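Long-range contacts in alginate lyase, family PL7 (Zobellia galactanivorans, PDB 4BE3), which degrades alginate as an exolytic lyase of family PL7, probably breaking the links between its uronate units by beta-elimination: residues S94-V99 with P168-Y173; P129-G134 with P174-D179; F137-I142 with Y161-V166; N143-N148 with D241-E246. All blocks are in the same frame, centred on the assembly; numbering follows the deposited sequence.

Contact 1. Residues S94-V99 with P168-Y173; sequences SGDARV and PTATSY
Ala97 turns its methyl group toward the 168-173 loop, where the ring of Tyr173 receives it edge-on. Ala97 CB lies close to the ring plane, 3.5 Å from Tyr173 CD1. Ala97 CB also packs on backbone oxygens and comes within 3.4 Å of Ser172 O. Tyr173 CG stands anti to its carbonyl carbon (chi1 -51°), and this brings the ring edge to the methyl. The backbone joins in: Ala97 N donates to Ala170 O at 2.9 Å, almost straight at 170°.

The two segments belong to loops of the beta-jelly roll, one between strands 80-90 and 104-112, the other between strands 153-157 and 181-182. Each reverses in a type I beta turn, from Asp96 to Val99 and from Thr169 to Ser172. An Asx turn overlaps the first, with Asp96 OD1 accepting from Arg98 N at 2.8 Å.

Arg98 bends at chi3 and returns to the same carboxylate side-on. Arg98 NE donates to Asp96 OD1 at 3.1 Å, and Arg98 NH2 forms a salt bridge to Asp96 OD2. The two bonds to OD1, from Arg98 N and NE, fix the rotation of both groups. Replacing Asp96 by an alanine removes the carboxylate and would probably leave the guanidinium without its close mate and the turn without its side-chain bond. Glu270 is a second acidic neighbour of Arg98, but only a long, weak one.

The paired groups also pack on the opposing loop. Asp96 OD1 lies 3.5 Å from Ala170 CB, and Arg98 CG runs 3.6 Å from Thr169 C. Within that loop Thr169 OG1 and Ser172 OG share a hydrogen bond of 2.7 Å.

Contact 2. Residues P129-G134 with P174-D179; sequences PGHTKG and PEEPED
The entry to strand 133-141 of the beta-jelly roll meets the loop before strand 181-182 here, with Glu176 reaching over to His131, Thr132 and Lys133. Glu176 OE1 accepts two backbone N-H groups in a row. Thr132 N meets Glu176 OE1 nearly along the C-O axis at 2.9 Å. Lys133 N reaches Glu176 OE1 from above the carboxylate plane, 42° out of it, at 3.0 Å. Glu176 CG sits between its backbone N and carbonyl carbon (chi1 83°), and the chain beyond is extended, which carries the carboxylate to these amides.

On its way the side chain slides past His131, the two pointing in opposite directions. Glu176 CB lies over one face of the His131 imidazole, 3.6 Å from the ring centroid, in a CH-pi contact. The ring and the carboxylate are steeply turned, 74° apart.

Lys133 crosses the Glu176 side chain at a slant and reaches toward Glu178, bent at chi3 and chi4. Lys133 CE passes 3.4 Å from Pro177 O. Lys133 NZ donates to Glu178 O at 3.1 Å. Pro177 fills in beside the strand, its CG 3.6 Å from Gly134 O. Gly134 itself is backbone-bonded to Ile181. An alanine in place of Lys133 lacks the long chain and would probably leave Glu178 O without this donor and Pro177 with less cover.

Two carboxylates lie near the ammonium group, beyond salt-bridge range: Glu178 OE1 is 4.2 Å from Lys133 NZ, and Glu176 OE2 is a little farther. The lysine charge and the two amides on OE1 would together tend to keep Glu176 ionised.

Contact 3. Residues F137-I142 with Y161-V166; sequences FWNYEI and YDMSVV
Aromatic and apolar packing carries most of this contact. Phe137 lays one ring face against the peptide between Asp162 and Met163, with Met163 N 3.6 Å above the plane and over the ring centre. Its CG lies between the backbone N and the carbonyl carbon (chi1 47°), which turns the ring onto the loop. The Met163 side chain crosses that of Phe137 obliquely, with Phe137 CE1 3.5 Å from Met163 CB. Phe137 CD2 also approaches Tyr161 O at 3.3 Å. The ring stacks as well with Phe124 of strand 121-126.

Polar contact across the segments is slight. The Met163 chain is extended and crosses the Asn139 side chain at about a right angle. There Asn139 ND2 gives a weak hydrogen bond to Met163 SD, 3.4 Å long. The stronger partners of this amide are Asp153 for ND2 and Ser155 for OD1. Ser155 OG also bonds Met163 N, tying the loop to strand 153-157.

Within the loop, Asp162 OD1 takes Ser164 N on its anti lone pair at 2.8 Å and Ser164 OG on its syn one at 2.5 Å. The bond to Ser164 N makes an Asx turn, set in a type I beta turn from Asp162 to Val165.

Phe137 points toward the loop and the end of Asn139 reaches it, while Trp138 points away, the alternation of a beta strand. The long loop between strands 153-157 and 181-182 thus packs on strand 133-141 of the beta-jelly roll.

Contact 4. Residues N143-N148 with D241-E246; sequences NTKGDN and DGIERE
Thr144 and Glu244 form a single beta bridge, and the tight part of the contact lies round it. Lys145 N donates to Ile243 O at 2.8 Å, and Arg245 N to Asn143 O at 3.1 Å. Glu244 adds a side-chain bond. Its CG is anti to the backbone N (chi1 -180°) and the chain stays extended, which takes Glu244 OE2 to Asn143 N at 2.9 Å, nearly straight at 170°. Arg245 bends back over the other loop. Its guanidinium stacks on the Asn143 amide, the planes only 5° apart. At the guanidinium edge Arg245 NH1 donates to Thr144 O at 2.9 Å, from above the carbonyl plane.

The other side is looser. Lys145 and Ile243 lie side by side, pointing the same way, and Lys145 CD is 3.8 Å from Ile243 CD1. The Lys145 side chain is exposed and its end leads away. A water takes the place of a direct bond, donating to Lys145 O at 3.0 Å and accepting from Ile243 N.

Glu244 OE2 probably also bonds Tyr140 OH, and OE1 bonds Ser219 OG. With Asn143 N on one oxygen and Ser219 OG on the other, this buried carboxylate is probably stabilised as an anion.

Contact 3 is the buried one. Its centre lies 11 Å from the centre of the chain, and it relies on an aromatic face and a methionine. The others are partly buried, their centres 19 to 21 Å from the centre of the chain. Contacts 2 and 4 have several hydrogen bonds across. Contact 1 has one, between backbones, beside a salt bridge inside one loop. Contacts 2 and 3 share strand 133-141, and contacts 1 to 3 all use the loop between strands 153-157 and 181-182. Contact 1 touches contact 2 through Tyr173, packed on Pro129, and contact 3 through Val166. Contact 4 lies beyond the far end of strand 133-141, joined to contact 3 by Tyr140 and Glu244.

Contact 1. Residues S94-V99 with P168-Y173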
loop_
_atom_site.group_PDB
_atom_site.type_symbol
_atom_site.label_atom_id
_atom_site.label_comp_id
_atom_site.label_asym_id
_atom_site.label_seq_id
_atom_site.Cartn_x
_atom_site.Cartn_y
_atom_site.Cartn_z
ATOM N N SER A 94 -32.970 -3.000 21.705
ATOM C CA SER A 94 -32.977 -2.353 23.037
ATOM C C SER A 94 -31.740 -1.466 23.177
ATOM O O SER A 94 -30.790 -1.566 22.388
ATOM C CB SER A 94 -32.912 -3.441 24.118
ATOM O OG SER A 94 -31.790 -4.312 23.949
ATOM N N GLY A 95 -31.790 -0.556 24.161
ATOM C CA GLY A 95 -30.618 0.378 24.338
ATOM C C GLY A 95 -31.348 1.629 24.906
ATOM O O GLY A 95 -32.620 1.730 24.871
ATOM N N ASP A 96 -30.558 2.558 25.412
ATOM C CA ASP A 96 -31.050 3.759 26.036
ATOM C C ASP A 96 -31.057 4.837 24.925
ATOM O O ASP A 96 -30.034 5.155 24.342
ATOM C CB ASP A 96 -30.083 4.074 27.161
ATOM C CG ASP A 96 -30.485 5.316 27.897
ATOM O OD1 ASP A 96 -30.969 6.280 27.282
ATOM O OD2 ASP A 96 -30.323 5.328 29.122
ATOM N N ALA A 97 -32.229 5.371 24.598
ATOM C CA ALA A 97 -32.277 6.383 23.449
ATOM C C ALA A 97 -31.594 7.669 23.746
ATOM O O ALA A 97 -31.356 8.429 22.797
ATOM C CB ALA A 97 -33.807 6.694 23.173
ATOM N N ARG A 98 -31.174 7.935 24.979
ATOM C CA ARG A 98 -30.437 9.178 25.238
ATOM C C ARG A 98 -28.943 9.004 24.786
ATOM O O ARG A 98 -28.264 10.042 24.724
ATOM C CB ARG A 98 -30.325 9.378 26.808
ATOM C CG ARG A 98 -31.759 9.733 27.312
ATOM C CD ARG A 98 -31.601 9.801 28.897
ATOM N NE ARG A 98 -31.147 8.487 29.419
ATOM C CZ ARG A 98 -30.430 8.298 30.551
ATOM N NH1 ARG A 98 -30.068 9.314 31.354
ATOM N NH2 ARG A 98 -29.930 7.094 30.906
ATOM N N VAL A 99 -28.557 7.780 24.524
ATOM C CA VAL A 99 -27.066 7.506 24.219
ATOM C C VAL A 99 -26.981 7.505 22.704
ATOM O O VAL A 99 -27.596 6.674 22.063
ATOM C CB VAL A 99 -26.721 6.124 24.845
ATOM C CG1 VAL A 99 -25.242 5.863 24.504
ATOM C CG2 VAL A 99 -26.901 6.212 26.404
ATOM N N PRO A 168 -35.184 12.085 24.016
ATOM C CA PRO A 168 -35.066 13.016 25.177
ATOM C C PRO A 168 -35.118 12.145 26.454
ATOM O O PRO A 168 -34.771 12.646 27.527
ATOM C CB PRO A 168 -36.375 13.916 25.011
ATOM C CG PRO A 168 -37.389 12.901 24.394
ATOM C CD PRO A 168 -36.493 12.132 23.346
ATOM N N THR A 169 -35.580 10.896 26.386
ATOM C CA THR A 169 -35.514 9.969 27.583
ATOM C C THR A 169 -35.124 8.592 27.114
ATOM O O THR A 169 -34.992 8.424 25.914
ATOM C CB THR A 169 -36.894 9.840 28.414
ATOM O OG1 THR A 169 -37.801 9.258 27.509
ATOM C CG2 THR A 169 -37.380 11.248 28.780
ATOM N N ALA A 170 -34.896 7.632 27.999
ATOM C CA ALA A 170 -34.342 6.316 27.577
ATOM C C ALA A 170 -35.234 5.558 26.681
ATOM O O ALA A 170 -34.766 4.851 25.827
ATOM C CB ALA A 170 -34.060 5.441 28.753
ATOM N N THR A 171 -36.560 5.718 26.813
ATOM C CA THR A 171 -37.369 4.875 25.899
ATOM C C THR A 171 -38.329 5.759 25.042
ATOM O O THR A 171 -39.313 5.222 24.535
ATOM C CB THR A 171 -38.164 3.728 26.646
ATOM O OG1 THR A 171 -38.965 4.411 27.567
ATOM C CG2 THR A 171 -37.281 2.756 27.517
ATOM N N SER A 172 -38.034 7.019 24.785
ATOM C CA SER A 172 -38.829 7.771 23.845
ATOM C C SER A 172 -37.863 8.253 22.709
ATOM O O SER A 172 -36.683 8.529 22.996
ATOM C CB SER A 172 -39.515 8.962 24.507
ATOM O OG SER A 172 -38.591 9.876 24.973
ATOM N N TYR A 173 -38.328 8.217 21.467
ATOM C CA TYR A 173 -37.397 8.361 20.322
ATOM C C TYR A 173 -37.772 9.605 19.545
ATOM O O TYR A 173 -38.965 10.017 19.552
ATOM C CB TYR A 173 -37.583 7.132 19.397
ATOM C CG TYR A 173 -37.502 5.873 20.192
ATOM C CD1 TYR A 173 -36.474 5.688 21.134
ATOM C CD2 TYR A 173 -38.470 4.867 20.042
ATOM C CE1 TYR A 173 -36.420 4.505 21.901
ATOM C CE2 TYR A 173 -38.425 3.680 20.798
ATOM C CZ TYR A 173 -37.436 3.522 21.762
ATOM O OH TYR A 173 -37.372 2.465 22.591
#

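Contact 2. Residues P129-G134 with P174-D179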
loop_
_atom_site.group_PDB
_atom_site.type_symbol
_atom_site.label_atom_id
_atom_site.label_comp_id
_atom_site.label_asym_id
_atom_site.label_seq_id
_atom_site.Cartn_x
_atom_site.Cartn_y
_atom_site.Cartn_z
ATOM N N PRO A 129 -35.995 1.860 17.654
ATOM C CA PRO A 129 -36.897 0.751 17.662
ATOM C C PRO A 129 -38.261 1.195 17.125
ATOM O O PRO A 129 -38.730 2.285 17.436
ATOM C CB PRO A 129 -37.122 0.529 19.174
ATOM C CG PRO A 129 -35.710 0.818 19.804
ATOM C CD PRO A 129 -35.267 2.019 18.943
ATOM N N GLY A 130 -38.887 0.302 16.368
ATOM C CA GLY A 130 -40.231 0.661 15.798
ATOM C C GLY A 130 -40.190 1.508 14.555
ATOM O O GLY A 130 -41.143 1.423 13.822
ATOM N N HIS A 131 -39.104 2.237 14.222
ATOM C CA HIS A 131 -39.061 3.030 13.037
ATOM C C HIS A 131 -38.918 2.187 11.800
ATOM O O HIS A 131 -38.323 1.096 11.868
ATOM C CB HIS A 131 -37.851 4.046 13.025
ATOM C CG HIS A 131 -38.054 5.184 14.004
ATOM N ND1 HIS A 131 -37.162 6.211 14.172
ATOM C CD2 HIS A 131 -39.106 5.412 14.875
ATOM C CE1 HIS A 131 -37.657 7.045 15.143
ATOM N NE2 HIS A 131 -38.838 6.563 15.553
ATOM N N THR A 132 -39.466 2.694 10.690
ATOM C CA THR A 132 -39.215 1.984 9.404
ATOM C C THR A 132 -37.867 2.505 8.853
ATOM O O THR A 132 -37.083 1.704 8.339
ATOM C CB THR A 132 -40.347 2.264 8.413
ATOM O OG1 THR A 132 -41.522 1.631 8.986
ATOM C CG2 THR A 132 -40.045 1.617 7.054
ATOM N N LYS A 133 -37.598 3.797 8.958
ATOM C CA LYS A 133 -36.393 4.313 8.272
ATOM C C LYS A 133 -35.386 4.600 9.356
ATOM O O LYS A 133 -35.700 5.188 10.427
ATOM C CB LYS A 133 -36.665 5.667 7.581
ATOM C CG LYS A 133 -37.603 5.356 6.434
ATOM C CD LYS A 133 -37.842 6.536 5.598
ATOM C CE LYS A 133 -39.059 7.256 5.993
ATOM N NZ LYS A 133 -39.700 7.605 4.690
ATOM N N GLY A 134 -34.125 4.283 9.019
ATOM C CA GLY A 134 -32.992 4.590 9.899
ATOM C C GLY A 134 -32.131 5.672 9.181
ATOM O O GLY A 134 -32.485 6.154 8.086
ATOM N N PRO A 174 -36.824 10.181 18.849
ATOM C CA PRO A 174 -37.188 11.282 17.929
ATOM C C PRO A 174 -38.066 10.662 16.819
ATOM O O PRO A 174 -38.167 9.379 16.710
ATOM C CB PRO A 174 -35.892 11.671 17.240
ATOM C CG PRO A 174 -34.824 10.772 17.734
ATOM C CD PRO A 174 -35.372 9.755 18.755
ATOM N N GLU A 175 -38.660 11.495 16.020
ATOM C CA GLU A 175 -39.482 10.886 14.956
ATOM C C GLU A 175 -38.538 10.273 13.872
ATOM O O GLU A 175 -37.334 10.581 13.805
ATOM C CB GLU A 175 -40.353 11.885 14.316
ATOM C CG GLU A 175 -39.594 12.806 13.487
ATOM C CD GLU A 175 -40.531 13.882 12.817
ATOM O OE1 GLU A 175 -41.619 14.194 13.342
ATOM O OE2 GLU A 175 -40.150 14.461 11.776
ATOM N N GLU A 176 -39.061 9.377 13.114
ATOM C CA GLU A 176 -38.181 8.688 12.103
ATOM C C GLU A 176 -37.760 9.716 11.074
ATOM O O GLU A 176 -38.546 10.656 10.726
ATOM C CB GLU A 176 -38.796 7.406 11.510
ATOM C CG GLU A 176 -39.683 7.759 10.431
ATOM C CD GLU A 176 -40.288 6.567 9.728
ATOM O OE1 GLU A 176 -39.883 5.465 9.904
ATOM O OE2 GLU A 176 -41.230 6.796 8.929
ATOM N N PRO A 177 -36.525 9.560 10.534
ATOM C CA PRO A 177 -36.080 10.513 9.557
ATOM C C PRO A 177 -36.855 10.257 8.266
ATOM O O PRO A 177 -36.797 9.128 7.708
ATOM C CB PRO A 177 -34.589 10.138 9.400
ATOM C CG PRO A 177 -34.437 8.691 9.809
ATOM C CD PRO A 177 -35.451 8.633 10.988
ATOM N N GLU A 178 -37.413 11.291 7.717
ATOM C CA GLU A 178 -38.178 11.139 6.460
ATOM C C GLU A 178 -37.312 10.773 5.278
ATOM O O GLU A 178 -37.728 9.959 4.431
ATOM C CB GLU A 178 -38.925 12.473 6.157
ATOM C CG GLU A 178 -39.198 12.722 4.666
ATOM C CD GLU A 178 -40.287 11.813 4.101
ATOM O OE1 GLU A 178 -41.220 11.496 4.861
ATOM O OE2 GLU A 178 -40.191 11.433 2.897
ATOM N N ASP A 179 -36.069 11.224 5.287
ATOM C CA ASP A 179 -35.240 10.882 4.144
ATOM C C ASP A 179 -34.346 9.620 4.474
ATOM O O ASP A 179 -33.361 9.394 3.794
ATOM C CB ASP A 179 -34.315 12.066 3.799
ATOM C CG ASP A 179 -33.425 12.486 4.967
ATOM O OD1 ASP A 179 -33.889 12.364 6.181
ATOM O OD2 ASP A 179 -32.202 12.877 4.739
#

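Contact 3. Residues F137-I142 with Y161-V166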
loop_
_atom_site.group_PDB
_atom_site.type_symbol
_atom_site.label_atom_id
_atom_site.label_comp_id
_atom_site.label_asym_id
_atom_site.label_seq_id
_atom_site.Cartn_x
_atom_site.Cartn_y
_atom_site.Cartn_z
ATOM N N PHE A 137 -24.820 7.782 8.700
ATOM C CA PHE A 137 -24.053 8.969 8.923
ATOM C C PHE A 137 -22.594 8.526 9.099
ATOM O O PHE A 137 -22.347 7.284 9.230
ATOM C CB PHE A 137 -24.437 9.727 10.238
ATOM C CG PHE A 137 -24.563 8.852 11.459
ATOM C CD1 PHE A 137 -23.400 8.647 12.286
ATOM C CD2 PHE A 137 -25.857 8.421 11.886
ATOM C CE1 PHE A 137 -23.469 7.925 13.545
ATOM C CE2 PHE A 137 -25.923 7.641 13.120
ATOM C CZ PHE A 137 -24.779 7.451 13.906
ATOM N N TRP A 138 -21.651 9.429 9.024
ATOM C CA TRP A 138 -20.256 8.961 9.208
ATOM C C TRP A 138 -19.540 9.843 10.197
ATOM O O TRP A 138 -19.802 11.043 10.238
ATOM C CB TRP A 138 -19.516 8.910 7.854
ATOM C CG TRP A 138 -19.307 10.263 7.253
ATOM C CD1 TRP A 138 -20.217 10.935 6.434
ATOM C CD2 TRP A 138 -18.099 11.100 7.332
ATOM N NE1 TRP A 138 -19.654 12.092 5.965
ATOM C CE2 TRP A 138 -18.380 12.258 6.484
ATOM C CE3 TRP A 138 -16.835 10.955 7.972
ATOM C CZ2 TRP A 138 -17.457 13.313 6.288
ATOM C CZ3 TRP A 138 -15.907 12.016 7.753
ATOM C CH2 TRP A 138 -16.218 13.146 6.959
ATOM N N ASN A 139 -18.628 9.268 10.976
ATOM C CA ASN A 139 -17.972 10.052 12.068
ATOM C C ASN A 139 -16.451 10.135 11.738
ATOM O O ASN A 139 -15.878 9.118 11.237
ATOM C CB ASN A 139 -18.008 9.244 13.345
ATOM C CG ASN A 139 -19.376 9.368 14.018
ATOM O OD1 ASN A 139 -20.332 9.743 13.344
ATOM N ND2 ASN A 139 -19.458 8.981 15.364
ATOM N N TYR A 140 -15.867 11.284 12.033
ATOM C CA TYR A 140 -14.390 11.464 11.916
ATOM C C TYR A 140 -13.934 11.525 13.356
ATOM O O TYR A 140 -14.477 12.382 14.122
ATOM C CB TYR A 140 -14.161 12.831 11.234
ATOM C CG TYR A 140 -12.666 13.162 11.271
ATOM C CD1 TYR A 140 -11.810 12.548 10.317
ATOM C CD2 TYR A 140 -12.158 14.069 12.240
ATOM C CE1 TYR A 140 -10.452 12.856 10.306
ATOM C CE2 TYR A 140 -10.775 14.379 12.267
ATOM C CZ TYR A 140 -9.960 13.708 11.272
ATOM O OH TYR A 140 -8.561 14.016 11.315
ATOM N N GLU A 141 -12.922 10.728 13.787
ATOM C CA GLU A 141 -12.448 10.893 15.152
ATOM C C GLU A 141 -11.131 11.649 15.117
ATOM O O GLU A 141 -10.242 11.363 14.236
ATOM C CB GLU A 141 -12.246 9.492 15.678
ATOM C CG GLU A 141 -11.615 9.559 17.099
ATOM C CD GLU A 141 -11.629 8.152 17.691
ATOM O OE1 GLU A 141 -11.357 7.092 17.011
ATOM O OE2 GLU A 141 -11.913 8.085 18.929
ATOM N N ILE A 142 -10.926 12.656 15.994
ATOM C CA ILE A 142 -9.669 13.400 15.904
ATOM C C ILE A 142 -8.488 12.541 16.292
ATOM O O ILE A 142 -8.563 11.655 17.112
ATOM C CB ILE A 142 -9.711 14.716 16.769
ATOM C CG1 ILE A 142 -10.164 14.374 18.192
ATOM C CG2 ILE A 142 -10.655 15.764 16.135
ATOM C CD1 ILE A 142 -9.741 15.518 19.218
ATOM N N TYR A 161 -30.476 11.321 10.107
ATOM C CA TYR A 161 -29.869 12.102 11.165
ATOM C C TYR A 161 -28.361 11.768 11.312
ATOM O O TYR A 161 -27.867 10.773 10.766
ATOM C CB TYR A 161 -30.424 11.641 12.492
ATOM C CG TYR A 161 -31.951 11.923 12.591
ATOM C CD1 TYR A 161 -32.486 13.130 12.094
ATOM C CD2 TYR A 161 -32.761 10.955 13.157
ATOM C CE1 TYR A 161 -33.931 13.387 12.180
ATOM C CE2 TYR A 161 -34.166 11.234 13.328
ATOM C CZ TYR A 161 -34.646 12.469 12.849
ATOM O OH TYR A 161 -36.045 12.747 12.977
ATOM N N ASP A 162 -27.640 12.614 11.979
ATOM C CA ASP A 162 -26.261 12.197 12.428
ATOM C C ASP A 162 -26.364 11.589 13.884
ATOM O O ASP A 162 -27.487 11.422 14.400
ATOM C CB ASP A 162 -25.242 13.357 12.351
ATOM C CG ASP A 162 -25.592 14.489 13.259
ATOM O OD1 ASP A 162 -25.991 14.298 14.441
ATOM O OD2 ASP A 162 -25.476 15.626 12.761
ATOM N N MET A 163 -25.242 11.242 14.517
ATOM C CA MET A 163 -25.364 10.447 15.694
ATOM C C MET A 163 -25.950 11.299 16.835
ATOM O O MET A 163 -26.365 10.695 17.863
ATOM C CB MET A 163 -23.852 10.181 16.154
ATOM C CG MET A 163 -23.756 9.016 17.036
ATOM S SD MET A 163 -22.001 9.056 17.658
ATOM C CE MET A 163 -22.082 7.448 18.465
ATOM N N SER A 164 -25.952 12.620 16.664
ATOM C CA SER A 164 -26.288 13.511 17.819
ATOM C C SER A 164 -27.810 13.561 18.077
ATOM O O SER A 164 -28.254 14.116 19.082
ATOM C CB SER A 164 -25.783 14.990 17.617
ATOM O OG SER A 164 -26.493 15.604 16.548
ATOM N N VAL A 165 -28.599 13.045 17.147
ATOM C CA VAL A 165 -30.079 13.139 17.289
ATOM C C VAL A 165 -30.510 12.001 18.223
ATOM O O VAL A 165 -30.619 10.833 17.787
ATOM C CB VAL A 165 -30.795 13.059 15.937
ATOM C CG1 VAL A 165 -32.323 13.279 16.197
ATOM C CG2 VAL A 165 -30.366 14.281 15.079
ATOM N N VAL A 166 -30.709 12.301 19.486
ATOM C CA VAL A 166 -31.000 11.275 20.503
ATOM C C VAL A 166 -32.449 11.436 20.930
ATOM O O VAL A 166 -33.069 12.476 20.634
ATOM C CB VAL A 166 -30.025 11.394 21.697
ATOM C CG1 VAL A 166 -28.539 11.145 21.195
ATOM C CG2 VAL A 166 -30.049 12.844 22.296
#

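Contact 4. Residues N143-N148 with D241-E246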
loop_
_atom_site.group_PDB
_atom_site.type_symbol
_atom_site.label_atom_id
_atom_site.label_comp_id
_atom_site.label_asym_id
_atom_site.label_seq_id
_atom_site.Cartn_x
_atom_site.Cartn_y
_atom_site.Cartn_z
ATOM N N ASN A 143 -7.339 12.799 15.609
ATOM C CA ASN A 143 -6.126 12.175 16.099
ATOM C C ASN A 143 -5.508 13.067 17.204
ATOM O O ASN A 143 -4.730 13.982 16.910
ATOM C CB ASN A 143 -5.147 12.056 14.901
ATOM C CG ASN A 143 -4.003 11.054 15.219
ATOM O OD1 ASN A 143 -3.033 10.872 14.429
ATOM N ND2 ASN A 143 -4.158 10.351 16.287
ATOM N N THR A 144 -6.011 12.856 18.424
ATOM C CA THR A 144 -5.869 13.826 19.517
ATOM C C THR A 144 -4.400 14.204 19.733
ATOM O O THR A 144 -3.543 13.327 19.705
ATOM C CB THR A 144 -6.340 13.136 20.805
ATOM O OG1 THR A 144 -7.562 12.440 20.515
ATOM C CG2 THR A 144 -6.651 14.207 21.959
ATOM N N LYS A 145 -4.141 15.486 19.888
ATOM C CA LYS A 145 -2.763 15.964 20.262
ATOM C C LYS A 145 -2.668 15.643 21.705
ATOM O O LYS A 145 -3.446 16.103 22.479
ATOM C CB LYS A 145 -2.667 17.459 19.959
ATOM C CG LYS A 145 -1.256 18.068 20.174
ATOM C CD LYS A 145 -1.478 19.577 20.135
ATOM C CE LYS A 145 -0.356 20.329 20.844
ATOM N NZ LYS A 145 0.858 20.179 19.989
ATOM N N GLY A 146 -1.697 14.834 22.122
ATOM C CA GLY A 146 -1.635 14.531 23.574
ATOM C C GLY A 146 -2.558 13.393 24.014
ATOM O O GLY A 146 -2.748 12.464 23.292
ATOM N N ASP A 147 -3.178 13.512 25.160
ATOM C CA ASP A 147 -3.858 12.425 25.813
ATOM C C ASP A 147 -5.164 12.137 25.068
ATOM O O ASP A 147 -6.127 12.953 25.027
ATOM C CB ASP A 147 -4.193 12.901 27.228
ATOM C CG ASP A 147 -5.092 11.972 28.016
ATOM O OD1 ASP A 147 -5.274 10.765 27.710
ATOM O OD2 ASP A 147 -5.646 12.517 29.030
ATOM N N ASN A 148 -5.231 10.920 24.627
ATOM C CA ASN A 148 -6.416 10.461 23.850
ATOM C C ASN A 148 -7.680 10.322 24.700
ATOM O O ASN A 148 -8.759 10.082 24.139
ATOM C CB ASN A 148 -6.081 9.102 23.226
ATOM C CG ASN A 148 -6.961 8.805 21.948
ATOM O OD1 ASN A 148 -7.289 7.662 21.660
ATOM N ND2 ASN A 148 -7.241 9.853 21.183
ATOM N N ASP A 241 -12.896 17.647 25.285
ATOM C CA ASP A 241 -12.557 18.917 24.745
ATOM C C ASP A 241 -11.122 18.810 24.154
ATOM O O ASP A 241 -10.382 19.788 24.176
ATOM C CB ASP A 241 -12.566 19.912 25.885
ATOM C CG ASP A 241 -11.438 19.703 26.866
ATOM O OD1 ASP A 241 -11.008 18.547 27.174
ATOM O OD2 ASP A 241 -10.983 20.749 27.334
ATOM N N GLY A 242 -10.744 17.607 23.612
ATOM C CA GLY A 242 -9.408 17.556 22.993
ATOM C C GLY A 242 -9.276 18.391 21.748
ATOM O O GLY A 242 -10.285 18.727 21.088
ATOM N N ILE A 243 -8.046 18.658 21.395
ATOM C CA ILE A 243 -7.694 19.266 20.138
ATOM C C ILE A 243 -6.901 18.216 19.330
ATOM O O ILE A 243 -6.322 17.242 19.893
ATOM C CB ILE A 243 -6.965 20.611 20.322
ATOM C CG1 ILE A 243 -5.669 20.419 21.146
ATOM C CG2 ILE A 243 -7.985 21.639 20.919
ATOM C CD1 ILE A 243 -4.651 21.486 20.916
ATOM N N GLU A 244 -6.830 18.454 18.030
ATOM C CA GLU A 244 -6.193 17.463 17.141
ATOM C C GLU A 244 -4.811 17.926 16.734
ATOM O O GLU A 244 -4.534 19.144 16.575
ATOM C CB GLU A 244 -7.084 17.287 15.878
ATOM C CG GLU A 244 -6.469 16.253 14.903
ATOM C CD GLU A 244 -7.486 15.867 13.824
ATOM O OE1 GLU A 244 -8.127 16.805 13.312
ATOM O OE2 GLU A 244 -7.549 14.660 13.444
ATOM N N ARG A 245 -3.897 16.990 16.586
ATOM C CA ARG A 245 -2.552 17.395 16.055
ATOM C C ARG A 245 -2.686 18.048 14.699
ATOM O O ARG A 245 -3.569 17.684 13.893
ATOM C CB ARG A 245 -1.737 16.255 15.742
ATOM C CG ARG A 245 -1.770 15.208 16.695
ATOM C CD ARG A 245 -1.855 14.138 15.674
ATOM N NE ARG A 245 -0.902 13.161 15.963
ATOM C CZ ARG A 245 -0.728 12.367 17.036
ATOM N NH1 ARG A 245 -1.445 12.255 18.086
ATOM N NH2 ARG A 245 0.296 11.582 16.972
ATOM N N GLU A 246 -1.707 18.902 14.398
ATOM C CA GLU A 246 -1.824 19.806 13.284
ATOM C C GLU A 246 -1.902 18.998 11.986
ATOM O O GLU A 246 -2.567 19.397 11.023
ATOM C CB GLU A 246 -0.562 20.749 13.269
ATOM C CG GLU A 246 -0.489 21.544 11.957
ATOM C CD GLU A 246 0.735 22.486 11.953
ATOM O OE1 GLU A 246 1.534 22.444 12.906
ATOM O OE2 GLU A 246 0.874 23.263 11.000
HETATM O O HOH W 1 -5.924 17.533 23.287
#